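Local coordinates for protein phosphatidylinositol-specific phospholipase C (Listeria monocytogenes, PDB 2PLC) that is a bacterial phosphatidylinositol-specific phospholipase C, a single-chain protein built on a TIM-barrel-type alpha/beta fold, at residues A[215-220]-A[232-237]; A[27-32]-A[71-76]. One frame throughout, in Å; residues are numbered along the deposited sequence.

Both contacts are buried and lie about 15 Å (centre to centre) from the middle of the chain, yet they hold different elements. Contact 1 joins the loop just after strand 212-216 to helix 226-246 inside a beta-alpha-beta unit whose two strands belong to the parallel sheet. Contact 2 brings the loop after strand 20-24 against the hairpin formed by strands 70-73 and 76-78, pairing parts much farther apart in sequence. Their centres are about 20 Å apart and the two do not touch. Branched aliphatic side chains dominate contact 1; contact 2 pairs methionine with isoleucine and sets a serine near a histidine where the hairpin becomes partly exposed.

Contact 1 (A[215-220]-A[232-237]); sequences NHISAT and ALNNKV
Ile217 meets Leu233, Asn234 and Val237 through two branches set by its torsions: CG2 lies anti to the backbone N and CG1 beside it (chi1 -50°), while a bend at chi2 (-66°) carries CD1 toward the helix. At the helix, CD1 and the Val237 side chain reach toward each other tip to tip, with Ile217 CD1 3.8 Å from Val237 CG2 and 4.0 Å from Val237 CG1. The other branch lies against the preceding turn, where Ile217 CG2 is 3.9 Å from Leu233 CB; these two side chains slide past each other in opposite directions. Leu233 also reaches the loop backbone, its CD1 3.7 Å from Ile217 O. Beta-branched isoleucine and valine suit this site because each offers two branches close to its own backbone.

Asn234 adds a polar neighbour: its OD1 is 3.6 Å from Ile217 CG2, a van der Waals contact, while ND2 donates a hydrogen bond to Asp258 O beyond strand 253-257. The amide can therefore flank an apolar branch while its buried N-H group has an acceptor. Ile198 of helix 191-207 touches both Ile217 and Val237, extending the apolar packing to a second helix. Such packing of the helix on the loop that leaves the strand is characteristic of the beta-alpha-beta crossover, here strand 212-216, helix 226-246 and strand 253-257 of a TIM-barrel-type fold.

Contact 2 (A[27-32]-A[71-76]); sequences TMSYNG and IYHGPI
Ser29, which sits beside His73, is the centre of an inverse gamma turn, a tight bend just after Met28, which packs on Ile71. In that packing a single isoleucine methyl makes the closest approaches, against the base of the methionine rather than its thioether end. Ile71 CG2 is 3.5 Å from Met28 CB and 3.6 Å from Met28 CG, and the two side chains cross at about a right angle. Methionine suits the irregular loop because its unbranched chain can fold: CG stands beside the backbone N (chi1 -57°), and further bends at chi2 and chi3 curl the chain back. Isoleucine suits the strand because its beta branch puts CG2 close to the backbone while CG1 leaves in another direction. Both residues also touch Ile63 of strand 60-65, as well as Leu78 and Ala80, so the pair belongs to a larger apolar cluster.

Farther along, the Ser29 hydroxyl lies loosely beside the His73 side chain, a van der Waals approach rather than a bond. Serine suits the place because its short side chain carries a hydroxyl to Ala43 O, with a weaker bond to Trp36 NE1.

On the hairpin, His73 begins a type II' beta turn that ends at Ile76. His73 N donates to Ile76 O at 2.8 Å, and Ile76 N donates to His73 O at 3.1 Å. Gly74 suits the first corner, where its positive phi (72°) is readily adopted by glycine, and Pro75 suits the next with its fixed negative phi. Hydrogen bonding thus shapes the hairpin from within, whereas its association with loop 27-32 rests on close apolar packing and a loose serine-histidine approach, chemistry that relies on fit more than on directional bonds.

Contact 1 (A[215-220]-A[232-237])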
# COMPACT_ATOMS: atom_id res chain seq x y z
N ASN A 215 5.13 2.52 6.84
CA ASN A 215 6.48 3.06 6.84
C ASN A 215 6.98 3.42 5.43
O ASN A 215 7.44 2.55 4.69
CB ASN A 215 7.40 2.02 7.49
CG ASN A 215 8.69 2.60 8.02
OD1 ASN A 215 9.00 3.78 7.83
ND2 ASN A 215 9.46 1.77 8.71
N HIS A 216 6.90 4.70 5.06
CA HIS A 216 7.35 5.15 3.75
C HIS A 216 8.86 5.28 3.58
O HIS A 216 9.51 6.07 4.27
CB HIS A 216 6.71 6.49 3.38
CG HIS A 216 5.26 6.38 3.05
ND1 HIS A 216 4.27 6.47 4.00
CD2 HIS A 216 4.62 6.17 1.87
CE1 HIS A 216 3.09 6.31 3.43
NE2 HIS A 216 3.28 6.13 2.13
N ILE A 217 9.41 4.49 2.67
CA ILE A 217 10.83 4.55 2.36
C ILE A 217 11.01 5.68 1.32
O ILE A 217 12.08 6.29 1.22
CB ILE A 217 11.32 3.22 1.72
CG1 ILE A 217 10.86 2.01 2.55
CG2 ILE A 217 12.82 3.22 1.54
CD1 ILE A 217 11.47 1.93 3.91
N SER A 218 9.94 5.96 0.57
CA SER A 218 9.92 6.97 -0.48
C SER A 218 10.06 8.44 -0.04
O SER A 218 9.69 8.81 1.07
CB SER A 218 8.65 6.81 -1.31
OG SER A 218 7.51 6.76 -0.46
N ALA A 219 10.56 9.27 -0.95
CA ALA A 219 10.74 10.70 -0.71
C ALA A 219 11.03 11.44 -2.02
O ALA A 219 11.35 10.81 -3.04
CB ALA A 219 11.88 10.91 0.27
N THR A 220 10.89 12.76 -2.00
CA THR A 220 11.16 13.60 -3.17
C THR A 220 11.89 14.83 -2.69
O THR A 220 11.82 15.19 -1.52
CB THR A 220 9.89 14.16 -3.85
OG1 THR A 220 8.75 13.36 -3.51
CG2 THR A 220 10.07 14.17 -5.35
N ALA A 232 19.56 4.90 -2.92
CA ALA A 232 20.33 5.05 -1.69
C ALA A 232 19.73 4.27 -0.53
O ALA A 232 20.44 3.56 0.18
CB ALA A 232 20.45 6.52 -1.31
N LEU A 233 18.40 4.36 -0.39
CA LEU A 233 17.66 3.76 0.71
C LEU A 233 17.21 2.30 0.71
O LEU A 233 17.32 1.64 1.75
CB LEU A 233 16.46 4.64 1.04
CG LEU A 233 16.82 6.00 1.63
CD1 LEU A 233 15.67 6.97 1.51
CD2 LEU A 233 17.24 5.82 3.07
N ASN A 234 16.68 1.81 -0.40
CA ASN A 234 16.19 0.43 -0.46
C ASN A 234 17.18 -0.61 0.02
O ASN A 234 16.81 -1.53 0.76
CB ASN A 234 15.69 0.08 -1.86
CG ASN A 234 14.43 0.83 -2.24
OD1 ASN A 234 13.85 1.55 -1.43
ND2 ASN A 234 13.99 0.66 -3.49
N ASN A 235 18.44 -0.46 -0.36
CA ASN A 235 19.49 -1.40 0.04
C ASN A 235 19.79 -1.31 1.54
O ASN A 235 19.98 -2.33 2.20
CB ASN A 235 20.76 -1.14 -0.76
CG ASN A 235 21.11 -2.29 -1.66
OD1 ASN A 235 22.05 -3.04 -1.38
ND2 ASN A 235 20.34 -2.46 -2.73
N LYS A 236 19.83 -0.08 2.06
CA LYS A 236 20.09 0.14 3.47
C LYS A 236 18.99 -0.50 4.29
O LYS A 236 19.26 -1.17 5.29
CB LYS A 236 20.19 1.63 3.77
CG LYS A 236 21.42 2.28 3.17
CD LYS A 236 21.41 3.80 3.34
CE LYS A 236 21.54 4.20 4.79
NZ LYS A 236 22.78 3.65 5.40
N VAL A 237 17.75 -0.32 3.84
CA VAL A 237 16.59 -0.88 4.53
C VAL A 237 16.59 -2.41 4.41
O VAL A 237 16.22 -3.11 5.35
CB VAL A 237 15.27 -0.30 3.97
CG1 VAL A 237 14.07 -1.02 4.58
CG2 VAL A 237 15.20 1.19 4.26

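Contact 2 (A[27-32]-A[71-76])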
# COMPACT_ATOMS: atom_id res chain seq x y z
N THR A 27 1.81 3.49 -6.73
CA THR A 27 1.78 2.26 -7.50
C THR A 27 1.67 2.37 -9.02
O THR A 27 2.40 1.69 -9.75
CB THR A 27 0.62 1.38 -6.99
OG1 THR A 27 0.76 1.20 -5.57
CG2 THR A 27 0.62 0.03 -7.71
N MET A 28 0.76 3.22 -9.50
CA MET A 28 0.50 3.38 -10.93
C MET A 28 1.42 4.30 -11.73
O MET A 28 1.27 4.39 -12.95
CB MET A 28 -0.94 3.84 -11.16
CG MET A 28 -1.99 2.91 -10.59
SD MET A 28 -1.71 1.19 -11.03
CE MET A 28 -2.38 1.14 -12.71
N SER A 29 2.34 4.98 -11.07
CA SER A 29 3.24 5.89 -11.77
C SER A 29 4.43 5.20 -12.45
O SER A 29 5.59 5.40 -12.07
CB SER A 29 3.72 6.99 -10.83
OG SER A 29 4.40 8.00 -11.57
N TYR A 30 4.12 4.36 -13.43
CA TYR A 30 5.13 3.65 -14.21
C TYR A 30 4.81 3.85 -15.68
O TYR A 30 5.47 3.32 -16.56
CB TYR A 30 5.17 2.15 -13.88
CG TYR A 30 3.85 1.45 -14.04
CD1 TYR A 30 3.45 0.94 -15.28
CD2 TYR A 30 2.99 1.29 -12.95
CE1 TYR A 30 2.22 0.29 -15.43
CE2 TYR A 30 1.76 0.64 -13.08
CZ TYR A 30 1.39 0.14 -14.32
OH TYR A 30 0.19 -0.52 -14.43
N ASN A 31 3.76 4.63 -15.92
CA ASN A 31 3.32 4.95 -17.26
C ASN A 31 2.40 6.16 -17.14
O ASN A 31 1.91 6.46 -16.05
CB ASN A 31 2.56 3.76 -17.86
CG ASN A 31 2.34 3.90 -19.36
OD1 ASN A 31 3.16 4.49 -20.07
ND2 ASN A 31 1.25 3.33 -19.85
N GLY A 32 2.18 6.85 -18.25
CA GLY A 32 1.33 8.03 -18.23
C GLY A 32 1.28 8.75 -19.56
O GLY A 32 1.82 8.27 -20.56
N ILE A 71 -6.82 7.35 -13.09
CA ILE A 71 -5.64 7.36 -12.23
C ILE A 71 -4.74 8.55 -12.57
O ILE A 71 -4.38 8.76 -13.73
CB ILE A 71 -4.83 6.04 -12.35
CG1 ILE A 71 -5.75 4.83 -12.12
CG2 ILE A 71 -3.68 6.03 -11.36
CD1 ILE A 71 -6.62 4.93 -10.88
N TYR A 72 -4.39 9.32 -11.54
CA TYR A 72 -3.57 10.51 -11.71
C TYR A 72 -2.39 10.66 -10.76
O TYR A 72 -2.25 9.94 -9.77
CB TYR A 72 -4.44 11.77 -11.56
CG TYR A 72 -5.37 12.07 -12.72
CD1 TYR A 72 -6.60 11.43 -12.83
CD2 TYR A 72 -5.02 13.00 -13.69
CE1 TYR A 72 -7.46 11.70 -13.89
CE2 TYR A 72 -5.87 13.29 -14.75
CZ TYR A 72 -7.09 12.63 -14.84
OH TYR A 72 -7.93 12.89 -15.90
N HIS A 73 -1.57 11.64 -11.08
CA HIS A 73 -0.41 12.03 -10.30
C HIS A 73 -0.49 13.54 -10.44
O HIS A 73 0.19 14.14 -11.28
CB HIS A 73 0.88 11.50 -10.91
CG HIS A 73 2.10 11.87 -10.13
ND1 HIS A 73 2.68 13.12 -10.18
CD2 HIS A 73 2.85 11.16 -9.25
CE1 HIS A 73 3.72 13.16 -9.38
NE2 HIS A 73 3.85 11.98 -8.80
N GLY A 74 -1.39 14.14 -9.66
CA GLY A 74 -1.59 15.57 -9.75
C GLY A 74 -2.32 15.83 -11.06
O GLY A 74 -3.35 15.22 -11.33
N PRO A 75 -1.79 16.72 -11.91
CA PRO A 75 -2.39 17.05 -13.20
C PRO A 75 -1.99 16.06 -14.29
O PRO A 75 -2.36 16.21 -15.45
CB PRO A 75 -1.82 18.43 -13.48
CG PRO A 75 -0.42 18.30 -12.95
CD PRO A 75 -0.62 17.58 -11.63
N ILE A 76 -1.20 15.06 -13.90
CA ILE A 76 -0.70 14.06 -14.83
C ILE A 76 -1.55 12.80 -14.88
O ILE A 76 -1.72 12.11 -13.86
CB ILE A 76 0.76 13.69 -14.47
CG1 ILE A 76 1.65 14.92 -14.58
CG2 ILE A 76 1.28 12.58 -15.37
CD1 ILE A 76 3.04 14.70 -14.06